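Uncharacterized protein (Bacteroides vulgatus, PDB 4FMR) is of unknown function but probably binds DNA through an HU/IHF-like domain, which it carries beside a DUF4469 domain of immunoglobulin-like fold. Local coordinates at residues K7-D12 against Q26-R31; F131-G136 against R231-T236; N153-G158 against P195-I200; K159-A164 against L213-Q218; V170-A175 against T183-D188. All blocks are in the same frame, centred on the assembly; numbering follows the deposited sequence.

Contact 1: residues K7-D12 against Q26-R31; sequences KAWLVD and QLETTR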
# COMPACT_ATOMS: atom_id res chain seq x y z
N LYS B 7 15.63 -3.73 13.32
CA LYS B 7 16.74 -2.84 13.67
C LYS B 7 16.53 -1.50 12.97
O LYS B 7 16.26 -1.48 11.77
CB LYS B 7 18.10 -3.46 13.29
CG LYS B 7 18.46 -4.70 14.09
CD LYS B 7 19.66 -5.39 13.48
CE LYS B 7 20.07 -6.61 14.25
NZ LYS B 7 21.35 -7.14 13.73
N ALA B 8 16.60 -0.38 13.72
CA ALA B 8 16.35 0.93 13.12
C ALA B 8 17.36 2.00 13.54
O ALA B 8 17.74 2.09 14.71
CB ALA B 8 14.95 1.39 13.47
N TRP B 9 17.77 2.83 12.56
CA TRP B 9 18.65 3.98 12.72
C TRP B 9 17.85 5.24 12.98
O TRP B 9 16.68 5.32 12.61
CB TRP B 9 19.51 4.23 11.46
CG TRP B 9 20.44 3.13 11.06
CD1 TRP B 9 20.38 2.37 9.93
CD2 TRP B 9 21.65 2.76 11.73
NE1 TRP B 9 21.46 1.52 9.87
CE2 TRP B 9 22.25 1.72 10.97
CE3 TRP B 9 22.29 3.19 12.91
CZ2 TRP B 9 23.45 1.11 11.36
CZ3 TRP B 9 23.47 2.57 13.29
CH2 TRP B 9 24.03 1.54 12.53
N LEU B 10 18.52 6.26 13.54
CA LEU B 10 17.92 7.57 13.77
C LEU B 10 18.51 8.53 12.74
O LEU B 10 19.69 8.90 12.83
CB LEU B 10 18.14 8.05 15.22
CG LEU B 10 17.44 7.25 16.33
CD1 LEU B 10 18.08 7.50 17.67
CD2 LEU B 10 15.97 7.58 16.40
N VAL B 11 17.73 8.83 11.69
CA VAL B 11 18.14 9.70 10.59
C VAL B 11 17.33 11.00 10.66
O VAL B 11 16.29 11.04 11.33
CB VAL B 11 18.04 9.03 9.18
CG1 VAL B 11 19.01 7.85 9.05
CG2 VAL B 11 16.61 8.61 8.83
N ASP B 12 17.80 12.05 9.96
CA ASP B 12 17.11 13.34 9.93
C ASP B 12 15.91 13.27 8.98
O ASP B 12 15.97 12.60 7.94
CB ASP B 12 18.07 14.47 9.53
CG ASP B 12 19.09 14.80 10.61
OD1 ASP B 12 18.67 15.31 11.67
OD2 ASP B 12 20.30 14.54 10.40
N GLN B 26 14.67 4.69 10.60
CA GLN B 26 15.00 4.13 9.29
C GLN B 26 15.36 2.69 9.45
O GLN B 26 16.35 2.40 10.11
CB GLN B 26 16.16 4.92 8.63
CG GLN B 26 16.59 4.34 7.27
CD GLN B 26 18.00 4.69 6.85
OE1 GLN B 26 18.98 4.46 7.55
NE2 GLN B 26 18.14 5.12 5.62
N LEU B 27 14.59 1.78 8.82
CA LEU B 27 14.86 0.34 8.88
C LEU B 27 16.20 0.01 8.26
O LEU B 27 16.55 0.54 7.21
CB LEU B 27 13.75 -0.48 8.17
CG LEU B 27 13.91 -2.04 8.11
CD1 LEU B 27 13.79 -2.69 9.48
CD2 LEU B 27 12.91 -2.67 7.14
N GLU B 28 16.97 -0.83 8.95
CA GLU B 28 18.21 -1.42 8.47
C GLU B 28 17.76 -2.71 7.80
O GLU B 28 17.42 -3.68 8.50
CB GLU B 28 19.20 -1.61 9.64
CG GLU B 28 20.59 -2.05 9.20
CD GLU B 28 21.54 -2.43 10.32
OE1 GLU B 28 21.16 -3.25 11.18
OE2 GLU B 28 22.69 -1.95 10.30
N THR B 29 17.62 -2.67 6.46
CA THR B 29 17.11 -3.80 5.67
C THR B 29 18.09 -4.99 5.72
O THR B 29 19.30 -4.82 5.54
CB THR B 29 16.79 -3.37 4.24
OG1 THR B 29 16.20 -2.07 4.28
CG2 THR B 29 15.81 -4.34 3.54
N THR B 30 17.54 -6.18 5.99
CA THR B 30 18.28 -7.44 6.12
C THR B 30 18.75 -7.90 4.74
O THR B 30 19.95 -8.12 4.54
CB THR B 30 17.39 -8.50 6.82
OG1 THR B 30 16.95 -7.98 8.08
CG2 THR B 30 18.10 -9.84 7.03
N ARG B 31 17.80 -8.06 3.80
CA ARG B 31 17.97 -8.54 2.42
C ARG B 31 16.62 -8.51 1.71
O ARG B 31 15.62 -8.14 2.32
CB ARG B 31 18.57 -9.98 2.40
CG ARG B 31 17.67 -11.08 2.99
CD ARG B 31 18.36 -12.42 3.14
NE ARG B 31 19.33 -12.42 4.25
CZ ARG B 31 19.14 -13.01 5.43
NH1 ARG B 31 18.03 -13.70 5.67
NH2 ARG B 31 20.08 -12.94 6.37
O HOH W 1 15.93 -5.03 10.78

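Contact 2: residues F131-G136 against R231-T236; sequences FYIGSG and RSTSHT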
# COMPACT_ATOMS: atom_id res chain seq x y z
N PHE B 131 27.33 10.08 5.55
CA PHE B 131 27.21 9.78 4.13
C PHE B 131 26.32 8.56 3.99
O PHE B 131 26.77 7.42 4.14
CB PHE B 131 28.58 9.56 3.47
CG PHE B 131 28.53 9.11 2.02
CD1 PHE B 131 27.87 9.85 1.06
CD2 PHE B 131 29.23 7.97 1.62
CE1 PHE B 131 27.86 9.45 -0.28
CE2 PHE B 131 29.23 7.58 0.27
CZ PHE B 131 28.55 8.32 -0.67
N TYR B 132 25.04 8.82 3.73
CA TYR B 132 24.02 7.79 3.64
C TYR B 132 22.77 8.31 2.95
O TYR B 132 22.57 9.52 2.84
CB TYR B 132 23.66 7.27 5.06
CG TYR B 132 23.09 8.34 5.98
CD1 TYR B 132 21.74 8.69 5.93
CD2 TYR B 132 23.90 9.00 6.90
CE1 TYR B 132 21.23 9.69 6.75
CE2 TYR B 132 23.40 10.00 7.73
CZ TYR B 132 22.05 10.32 7.67
OH TYR B 132 21.54 11.29 8.50
N ILE B 133 21.92 7.37 2.54
CA ILE B 133 20.60 7.56 1.97
C ILE B 133 19.62 7.35 3.13
O ILE B 133 19.55 6.24 3.66
CB ILE B 133 20.35 6.61 0.76
CG1 ILE B 133 21.39 6.83 -0.38
CG2 ILE B 133 18.91 6.75 0.27
CD1 ILE B 133 21.48 5.72 -1.49
N GLY B 134 18.94 8.42 3.55
CA GLY B 134 17.99 8.41 4.66
C GLY B 134 16.59 7.97 4.27
O GLY B 134 16.02 7.07 4.90
N SER B 135 16.04 8.63 3.24
CA SER B 135 14.71 8.35 2.71
C SER B 135 14.65 8.58 1.20
O SER B 135 15.64 9.02 0.59
CB SER B 135 13.66 9.20 3.42
OG SER B 135 14.17 10.48 3.72
N GLY B 136 13.51 8.25 0.62
CA GLY B 136 13.27 8.37 -0.80
C GLY B 136 11.83 8.73 -1.12
O GLY B 136 10.95 8.51 -0.29
N ARG B 231 33.70 7.10 -2.74
CA ARG B 231 33.03 6.33 -1.69
C ARG B 231 31.59 6.08 -2.15
O ARG B 231 31.08 6.79 -3.02
CB ARG B 231 33.13 7.01 -0.30
CG ARG B 231 32.60 8.44 -0.21
CD ARG B 231 32.67 8.95 1.22
NE ARG B 231 32.00 10.24 1.36
CZ ARG B 231 31.90 10.92 2.49
NH1 ARG B 231 32.44 10.45 3.61
NH2 ARG B 231 31.27 12.09 2.52
N SER B 232 30.96 5.05 -1.59
CA SER B 232 29.64 4.57 -1.96
C SER B 232 28.75 4.35 -0.79
O SER B 232 29.21 3.90 0.27
CB SER B 232 29.76 3.24 -2.70
OG SER B 232 30.43 3.43 -3.94
N THR B 233 27.46 4.63 -0.99
CA THR B 233 26.40 4.40 -0.02
C THR B 233 25.23 3.84 -0.84
O THR B 233 25.04 4.19 -2.01
CB THR B 233 26.10 5.64 0.84
OG1 THR B 233 25.30 5.19 1.93
CG2 THR B 233 25.38 6.78 0.07
N SER B 234 24.49 2.93 -0.22
CA SER B 234 23.43 2.20 -0.89
C SER B 234 22.13 2.19 -0.12
O SER B 234 22.10 2.48 1.08
CB SER B 234 23.87 0.76 -1.10
OG SER B 234 24.88 0.66 -2.09
N HIS B 235 21.07 1.81 -0.83
CA HIS B 235 19.74 1.59 -0.30
C HIS B 235 19.01 0.67 -1.26
O HIS B 235 19.15 0.82 -2.47
CB HIS B 235 18.95 2.89 -0.07
CG HIS B 235 17.80 2.69 0.88
ND1 HIS B 235 16.65 2.02 0.50
CD2 HIS B 235 17.71 3.00 2.20
CE1 HIS B 235 15.89 1.95 1.58
NE2 HIS B 235 16.47 2.55 2.61
N THR B 236 18.21 -0.26 -0.74
CA THR B 236 17.42 -1.16 -1.58
C THR B 236 16.25 -0.36 -2.20
O THR B 236 15.80 0.65 -1.63
CB THR B 236 16.96 -2.37 -0.77
OG1 THR B 236 16.52 -3.37 -1.69
CG2 THR B 236 15.86 -2.02 0.25
O HOH W 2 22.93 4.65 2.53

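Contact 3: residues N153-G158 against P195-I200; sequences NFTLFG and PSRLII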
# COMPACT_ATOMS: atom_id res chain seq x y z
N ASN B 153 10.63 10.02 -12.24
CA ASN B 153 11.55 10.58 -11.27
C ASN B 153 11.47 9.98 -9.88
O ASN B 153 10.41 9.62 -9.39
CB ASN B 153 11.37 12.09 -11.15
CG ASN B 153 11.85 12.82 -12.38
OD1 ASN B 153 13.05 12.85 -12.69
ND2 ASN B 153 10.92 13.36 -13.14
N PHE B 154 12.62 9.94 -9.24
CA PHE B 154 12.79 9.45 -7.89
C PHE B 154 13.66 10.43 -7.13
O PHE B 154 14.64 10.95 -7.69
CB PHE B 154 13.39 8.03 -7.91
CG PHE B 154 13.27 7.36 -6.56
CD1 PHE B 154 12.07 6.78 -6.17
CD2 PHE B 154 14.33 7.39 -5.65
CE1 PHE B 154 11.94 6.21 -4.90
CE2 PHE B 154 14.19 6.82 -4.38
CZ PHE B 154 13.00 6.24 -4.01
N THR B 155 13.30 10.72 -5.86
CA THR B 155 14.08 11.61 -4.99
C THR B 155 14.72 10.82 -3.84
O THR B 155 14.03 10.11 -3.12
CB THR B 155 13.24 12.79 -4.45
OG1 THR B 155 12.66 13.50 -5.53
CG2 THR B 155 14.06 13.75 -3.62
N LEU B 156 16.00 11.03 -3.62
CA LEU B 156 16.78 10.47 -2.53
C LEU B 156 17.13 11.55 -1.53
O LEU B 156 17.72 12.56 -1.92
CB LEU B 156 18.07 9.81 -3.06
CG LEU B 156 17.89 8.63 -3.97
CD1 LEU B 156 19.04 8.52 -4.95
CD2 LEU B 156 17.69 7.37 -3.17
N PHE B 157 16.78 11.36 -0.25
CA PHE B 157 17.14 12.31 0.81
C PHE B 157 18.25 11.71 1.65
O PHE B 157 18.25 10.50 1.88
CB PHE B 157 15.91 12.67 1.66
CG PHE B 157 14.76 13.24 0.86
CD1 PHE B 157 14.68 14.60 0.59
CD2 PHE B 157 13.73 12.41 0.41
CE1 PHE B 157 13.59 15.13 -0.11
CE2 PHE B 157 12.65 12.93 -0.29
CZ PHE B 157 12.58 14.29 -0.55
N GLY B 158 19.20 12.52 2.09
CA GLY B 158 20.27 11.99 2.92
C GLY B 158 21.32 13.00 3.31
O GLY B 158 21.00 14.17 3.55
N PRO B 195 23.67 18.07 -1.56
CA PRO B 195 24.17 17.13 -0.53
C PRO B 195 23.05 16.37 0.21
O PRO B 195 23.19 15.15 0.40
CB PRO B 195 24.93 18.04 0.45
CG PRO B 195 25.28 19.25 -0.33
CD PRO B 195 24.16 19.45 -1.31
N SER B 196 21.94 17.05 0.56
CA SER B 196 20.85 16.43 1.31
C SER B 196 19.75 15.81 0.43
O SER B 196 18.85 15.15 0.97
CB SER B 196 20.20 17.44 2.25
OG SER B 196 21.06 17.74 3.34
N ARG B 197 19.81 16.01 -0.91
CA ARG B 197 18.76 15.53 -1.80
C ARG B 197 19.20 15.39 -3.27
O ARG B 197 19.70 16.34 -3.88
CB ARG B 197 17.57 16.52 -1.72
CG ARG B 197 16.43 16.32 -2.70
CD ARG B 197 15.34 17.33 -2.43
NE ARG B 197 15.86 18.70 -2.50
CZ ARG B 197 15.14 19.79 -2.28
NH1 ARG B 197 13.86 19.70 -1.95
NH2 ARG B 197 15.70 20.99 -2.37
N LEU B 198 18.96 14.21 -3.82
CA LEU B 198 19.17 13.92 -5.24
C LEU B 198 17.85 13.65 -5.91
O LEU B 198 17.07 12.85 -5.40
CB LEU B 198 20.10 12.70 -5.50
CG LEU B 198 21.52 12.69 -4.99
CD1 LEU B 198 22.18 11.34 -5.31
CD2 LEU B 198 22.33 13.86 -5.55
N ILE B 199 17.64 14.25 -7.09
CA ILE B 199 16.50 13.95 -7.94
C ILE B 199 17.06 13.27 -9.19
O ILE B 199 17.94 13.82 -9.87
CB ILE B 199 15.55 15.13 -8.27
CG1 ILE B 199 15.02 15.77 -6.95
CG2 ILE B 199 14.37 14.62 -9.15
CD1 ILE B 199 14.17 17.02 -7.09
N ILE B 200 16.59 12.06 -9.46
CA ILE B 200 17.06 11.33 -10.62
C ILE B 200 15.88 10.97 -11.50
O ILE B 200 14.75 10.96 -11.03
CB ILE B 200 17.91 10.04 -10.24
CG1 ILE B 200 17.06 9.00 -9.46
CG2 ILE B 200 19.19 10.42 -9.49
CD1 ILE B 200 17.65 7.59 -9.29

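Contact 4: residues K159-A164 against L213-Q218; sequences KNLTVA and LTVTTQ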
# COMPACT_ATOMS: atom_id res chain seq x y z
N LYS B 159 22.58 12.51 3.42
CA LYS B 159 23.73 13.31 3.82
C LYS B 159 24.87 13.13 2.84
O LYS B 159 25.26 11.99 2.54
CB LYS B 159 24.21 12.96 5.25
CG LYS B 159 23.27 13.39 6.37
CD LYS B 159 23.36 14.87 6.72
CE LYS B 159 22.37 15.21 7.81
NZ LYS B 159 22.52 16.61 8.28
N ASN B 160 25.39 14.27 2.35
CA ASN B 160 26.53 14.43 1.43
C ASN B 160 26.43 13.47 0.23
O ASN B 160 27.38 12.77 -0.11
CB ASN B 160 27.84 14.22 2.19
CG ASN B 160 28.05 15.31 3.21
OD1 ASN B 160 28.12 16.50 2.88
ND2 ASN B 160 28.10 14.91 4.47
N LEU B 161 25.27 13.51 -0.44
CA LEU B 161 24.93 12.64 -1.58
C LEU B 161 25.36 13.24 -2.94
O LEU B 161 25.26 12.51 -3.93
CB LEU B 161 23.41 12.37 -1.59
CG LEU B 161 22.83 11.50 -0.46
CD1 LEU B 161 21.34 11.23 -0.68
CD2 LEU B 161 23.55 10.16 -0.37
N THR B 162 25.84 14.52 -2.99
CA THR B 162 26.26 15.21 -4.22
C THR B 162 27.17 14.32 -5.06
O THR B 162 28.18 13.83 -4.55
CB THR B 162 26.95 16.56 -3.92
OG1 THR B 162 26.11 17.36 -3.11
CG2 THR B 162 27.29 17.35 -5.19
N VAL B 163 26.81 14.10 -6.33
CA VAL B 163 27.61 13.29 -7.25
C VAL B 163 28.70 14.24 -7.85
O VAL B 163 28.37 15.20 -8.54
CB VAL B 163 26.74 12.58 -8.32
CG1 VAL B 163 27.60 11.90 -9.37
CG2 VAL B 163 25.79 11.56 -7.67
N ALA B 164 29.96 14.01 -7.51
CA ALA B 164 31.08 14.86 -7.96
C ALA B 164 32.36 14.05 -8.10
O ALA B 164 32.48 12.99 -7.48
CB ALA B 164 31.30 16.03 -7.00
N LEU B 213 20.33 0.25 -5.05
CA LEU B 213 20.67 1.58 -5.56
C LEU B 213 21.94 2.06 -4.83
O LEU B 213 22.00 2.06 -3.61
CB LEU B 213 19.50 2.58 -5.40
CG LEU B 213 19.72 3.98 -6.05
CD1 LEU B 213 18.41 4.58 -6.54
CD2 LEU B 213 20.39 4.96 -5.08
N THR B 214 22.94 2.50 -5.60
CA THR B 214 24.21 2.97 -5.04
C THR B 214 24.56 4.34 -5.60
O THR B 214 24.40 4.59 -6.79
CB THR B 214 25.32 1.93 -5.32
OG1 THR B 214 24.90 0.68 -4.74
CG2 THR B 214 26.70 2.34 -4.76
N VAL B 215 24.99 5.23 -4.69
CA VAL B 215 25.50 6.58 -4.94
C VAL B 215 27.00 6.52 -4.73
O VAL B 215 27.43 6.26 -3.61
CB VAL B 215 24.82 7.69 -4.06
CG1 VAL B 215 25.55 9.03 -4.21
CG2 VAL B 215 23.33 7.84 -4.38
N THR B 216 27.79 6.70 -5.80
CA THR B 216 29.26 6.69 -5.73
C THR B 216 29.74 8.12 -6.03
O THR B 216 29.33 8.73 -7.03
CB THR B 216 29.86 5.66 -6.69
OG1 THR B 216 29.31 4.38 -6.38
CG2 THR B 216 31.38 5.59 -6.62
N THR B 217 30.59 8.68 -5.14
CA THR B 217 31.01 10.06 -5.33
C THR B 217 32.35 10.33 -4.65
O THR B 217 32.74 9.61 -3.73
CB THR B 217 29.90 11.03 -4.79
OG1 THR B 217 30.20 12.38 -5.14
CG2 THR B 217 29.64 10.88 -3.28
N GLN B 218 33.04 11.40 -5.12
CA GLN B 218 34.30 11.87 -4.54
C GLN B 218 34.06 13.19 -3.75
O GLN B 218 35.00 13.86 -3.33
CB GLN B 218 35.37 12.06 -5.63
CG GLN B 218 35.90 10.73 -6.14
CD GLN B 218 36.72 10.86 -7.38
OE1 GLN B 218 36.20 11.10 -8.48
NE2 GLN B 218 38.01 10.63 -7.25

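Contact 5: residues V170-A175 against T183-D188; sequences VGVTLA and TKIDND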
# COMPACT_ATOMS: atom_id res chain seq x y z
N VAL B 170 32.03 7.34 -10.55
CA VAL B 170 31.17 8.33 -9.89
C VAL B 170 29.79 8.35 -10.61
O VAL B 170 29.72 8.31 -11.83
CB VAL B 170 31.89 9.71 -9.90
CG1 VAL B 170 30.95 10.89 -9.74
CG2 VAL B 170 33.01 9.75 -8.85
N GLY B 171 28.72 8.33 -9.82
CA GLY B 171 27.36 8.30 -10.33
C GLY B 171 26.41 7.39 -9.57
O GLY B 171 26.72 6.89 -8.49
N VAL B 172 25.21 7.21 -10.14
CA VAL B 172 24.16 6.39 -9.56
C VAL B 172 24.02 5.12 -10.40
O VAL B 172 23.98 5.20 -11.63
CB VAL B 172 22.81 7.13 -9.40
CG1 VAL B 172 21.85 6.32 -8.53
CG2 VAL B 172 23.02 8.53 -8.80
N THR B 173 24.00 3.96 -9.71
CA THR B 173 23.84 2.63 -10.29
C THR B 173 22.69 1.88 -9.62
O THR B 173 22.35 2.13 -8.45
CB THR B 173 25.13 1.79 -10.17
OG1 THR B 173 25.51 1.70 -8.80
CG2 THR B 173 26.29 2.33 -11.01
N LEU B 174 22.12 0.94 -10.36
CA LEU B 174 21.08 0.01 -9.91
C LEU B 174 21.54 -1.39 -10.21
O LEU B 174 21.83 -1.69 -11.37
CB LEU B 174 19.74 0.28 -10.58
CG LEU B 174 19.17 1.68 -10.37
CD1 LEU B 174 18.37 2.09 -11.57
CD2 LEU B 174 18.35 1.74 -9.10
N ALA B 175 21.64 -2.22 -9.19
CA ALA B 175 22.04 -3.61 -9.37
C ALA B 175 20.84 -4.50 -9.12
O ALA B 175 20.25 -4.44 -8.04
CB ALA B 175 23.21 -3.97 -8.45
N THR B 183 22.95 -1.28 -13.89
CA THR B 183 22.52 -0.25 -14.83
C THR B 183 23.04 1.07 -14.30
O THR B 183 22.65 1.47 -13.21
CB THR B 183 20.96 -0.22 -15.02
OG1 THR B 183 20.46 -1.48 -15.45
CG2 THR B 183 20.48 0.89 -15.98
N LYS B 184 23.90 1.74 -15.04
CA LYS B 184 24.33 3.04 -14.58
C LYS B 184 23.42 4.10 -15.18
O LYS B 184 23.19 4.13 -16.39
CB LYS B 184 25.81 3.32 -14.88
CG LYS B 184 26.28 4.60 -14.16
CD LYS B 184 27.76 4.77 -14.17
CE LYS B 184 28.13 6.09 -13.57
NZ LYS B 184 29.56 6.39 -13.78
N ILE B 185 22.90 4.97 -14.33
CA ILE B 185 22.09 6.11 -14.72
C ILE B 185 23.05 7.15 -15.33
O ILE B 185 24.08 7.47 -14.72
CB ILE B 185 21.29 6.64 -13.49
CG1 ILE B 185 20.12 5.67 -13.17
CG2 ILE B 185 20.81 8.10 -13.66
CD1 ILE B 185 19.75 5.62 -11.77
N ASP B 186 22.73 7.67 -16.53
CA ASP B 186 23.55 8.71 -17.16
C ASP B 186 23.57 9.93 -16.23
O ASP B 186 22.54 10.26 -15.64
CB ASP B 186 23.01 9.08 -18.56
CG ASP B 186 23.96 9.92 -19.42
OD1 ASP B 186 24.39 11.00 -18.95
OD2 ASP B 186 24.21 9.53 -20.58
N ASN B 187 24.74 10.54 -16.07
CA ASN B 187 24.95 11.69 -15.18
C ASN B 187 24.01 12.85 -15.49
O ASN B 187 23.70 13.59 -14.56
CB ASN B 187 26.39 12.17 -15.25
CG ASN B 187 27.35 11.35 -14.42
OD1 ASN B 187 26.98 10.60 -13.51
ND2 ASN B 187 28.63 11.54 -14.69
N ASP B 188 23.54 12.99 -16.76
CA ASP B 188 22.62 14.07 -17.13
C ASP B 188 21.19 13.78 -16.59
O ASP B 188 20.38 14.71 -16.51
CB ASP B 188 22.61 14.37 -18.65
CG ASP B 188 22.09 13.31 -19.63
OD1 ASP B 188 21.71 12.20 -19.17
OD2 ASP B 188 22.05 13.60 -20.84
O HOH W 3 30.89 9.90 -14.10
O HOH W 4 24.99 8.68 -12.59

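Contact 1: residues K7-D12 against Q26-R31
Trp-9 leans its indole against Gln-26 and Glu-28 of the partner segment. With CG anti to the carbonyl carbon (chi1 -61°), the indole swings across both side chains obliquely: CD1 comes 3.5 Å from Gln-26 OE1, and CZ2 3.3 Å from Glu-28 OE2. The carboxylate stands almost upright to the indole, planes 86° apart, while the amide is inclined at 66°. Glu-28 is extended and passes Trp-9 NE1 on its way to Lys-7, where its OE1 lies 3.5 Å from the methylene CD. The ammonium runs on outward, leaving Lys-7 NZ 4.7 Å from Glu-28 OE1, so any attraction acts without contact. Val-11 straddles Gln-26 at about a right angle, its CG2 3.7 Å from Gln-26 CB, and the amide NE2 donates beyond the pair to Gly-134 O. Underneath, Trp-9 N bonds to Gln-26 O at 2.9 Å, answered by Gln-26 N to Trp-9 O, and Glu-28 N to Lys-7 O follows at 3.0 Å. Arg-127 makes a cation-pi contact with the indole; with an alanine at Trp-9 it would probably lose its aromatic partner, and the Glu-28 chain and Gln-26 amide the ring beside them. The contact joins the two strands of a hairpin, 4-12 and 23-27, with 119-126 on the other side of 4-12; Ala-8 and Leu-27 turn to the opposite face, against Phe-86 of the second subunit.

Contact 2: residues F131-G136 against R231-T236
The Phe-131 ring is sandwiched between Arg-231 and Thr-233. On one face lies the guanidinium of Arg-231, nearly parallel to it (planes 6° apart, centres 4.4 Å), an offset cation-pi stack in which CB of Phe-131 sits above the centre of the guanidinium. On the opposite face the methyl CG2 of Thr-233 stands 3.8 Å from the ring centroid in a CH-pi contact, and the backbone Ser-232 N meets the ring edge in plane. Arg-231 reaches this place with CG between its backbone N and carbonyl carbon (chi1 56°) and the chain straight from there to NE, so that its methylenes also follow the ring, CG 3.5 Å from Phe-131 CE2. Without the ring, as with an alanine at Phe-131, the guanidinium would probably lose the surface it lies flat on and the Thr-233 methyl its cover. Further along, Ile-133 lays CG2 3.9 Å from CB of His-235, whose ring stacks on Phe-146. His-235 ND1 is held by Thr-236 O at 2.7 Å, in the carbonyl plane on a lone pair. A water joins the backbones, accepting from Ile-133 N at 2.9 Å and donating to Ser-234 O at 2.7 Å. Gly-134 and Ser-135, both opposite Phe-157, form a classic beta bulge. Strands 132-138 and 231-240 belong to different sheets, and these segments run the same way, 30° apart; their side chains packing between the sheets fit the beta-sandwich of an immunoglobulin-like domain.

Contact 3: residues N153-G158 against P195-I200
Arg-197 and Thr-155 meet because both send a branch anti to the backbone N. Chi1 of Arg-197, 172°, places CG there; chi1 of Thr-155, -56°, puts OG1 beside the backbone N and so leaves the methyl CG2 anti to it, 3.6 Å from Arg-197 CG. A bend at chi3 of Arg-197 (57°) then turns its chain beside the Phe-157 ring, CD 3.6 Å from CE1, and the guanidinium goes on to a salt bridge with Glu-194. The same Thr-155 methyl lies on one face of the Phe-157 ring, offset toward the rim. Ile-199 runs alongside Thr-155, pointing the same way, its CG1 3.6 Å from OG1. On the other face Phe-154, Leu-156, Leu-198 and Ile-200 are all apolar: Leu-156 CD1 is 4.2 Å from Leu-198 CD1, and Phe-154 CB is 4.1 Å from Ile-200 CG1. Beneath the side chains, Phe-154 and Ile-200 exchange two backbone hydrogen bonds, and so do Leu-156 and Leu-198, with Leu-156 N to Leu-198 O at 2.8 Å. A fifth, Gly-158 N to Ser-196 O at 2.9 Å, is nearly straight at the hydrogen, but its donor lies well above the carbonyl plane, just before strand 197-201 begins. Strand 153-159 lies between 132-138 and 197-201, and 190-193 follows beyond 197-201; the face with Leu-156, Leu-198 and Ile-200 packs on Leu-213 and Val-215 of strand 209-217 in the other sheet.

Contact 4: residues K159-A164 against L213-Q218
Thr-217 OG1 is gripped three times over. It donates to Thr-162 O at 2.6 Å, in the carbonyl plane and on a lone pair, and accepts from Ala-164 N at 2.9 Å; Tyr-219 N, just past the strand, adds the third bond. The hydroxyl gets there because OG1 stands anti to the backbone N (chi1 -171°), while CG2 takes the place between N and the carbonyl carbon, 3.5 Å from Thr-162 O. One residue on, Gln-218 N bonds to Ala-164 O at 2.9 Å, the sole backbone-to-backbone hydrogen bond of the contact. The extended Gln-218 side chain carries OE1 to the backbone N of Asp-167. Nearer the interior, Val-215 CG1 touches the carbonyl Leu-161 O at 3.5 Å; its apolar contact with Val-163 CG2 is looser at 4.3 Å. The touching parts run 69° apart, and no regular strand pairing forms. Instead, one threonine hydroxyl appears to do the work of a strand partner: its proton is committed to Thr-162 and its oxygen to two amides, which fixes its rotation and satisfies Thr-162 O and Ala-164 N of the loop.

Contact 5: residues V170-A175 against T183-D188
Lys-184 runs along strand 171-176 on the Thr-173 face, fully extended from chi1 (-170°) onward, and overlaps Thr-173, Val-172 and Gly-171 in turn. Its CG is 3.9 Å from the Thr-173 methyl CG2, CE passes Gly-171 CA at 4.0 Å, and NZ ends on Val-170 O at 2.7 Å, coming from above the carbonyl plane and not on a lone pair. The lysine can pass so close because Gly-171 has no side chain; a CB there would run into CE, and the backbone angles (phi 140°) also call for glycine. A water donates to the same Val-170 O and accepts from Asn-187 ND2. The two segments form a beta hairpin at the outer end of one sheet of the immunoglobulin-like sandwich, strand 182-184 being its last strand within the chain. Thr-183 and Leu-174 exchange backbone bonds in both directions, Thr-183 N to Leu-174 O at 2.8 Å, and Ile-185 N reaches Val-172 O at 2.9 Å. Turned to the interior, Ile-185 sets CD1 between two branches, 3.9 Å from Val-172 CG1 and 3.8 Å from Leu-174 CD1. Beyond it the strands part, and a second water takes over, accepting from Val-172 N and donating to Ile-185 O and Asn-187 OD1. Asp-186 OD1 then accepts from Asp-188 N in an Asx turn that leads into a short 3-10 segment.

How the contacts relate
Contact 1 comes first along the chain, in the DNA-binding domain; contacts 2 to 5 share the DUF4469 domain. Contact 2 brings its ends together, and contacts 3, 4 and 5 fall within that span, with the segments of 3 and 4 alternating. Contact 3 lies in the sheet of strands 132-138, 153-159, 197-201 and 190-193, contact 5 in the facing sheet; contact 2 joins the two sheets, and contact 4, about 8 Å away between centres, ties the loop after strand 153-159 to strand 209-217, which links contacts 4 and 5 through backbone bonds. Contacts 1 and 2, about 11 Å apart between centres, touch through Gln-26 on Gly-134 and Val-11 on Tyr-132, so the domains pack together.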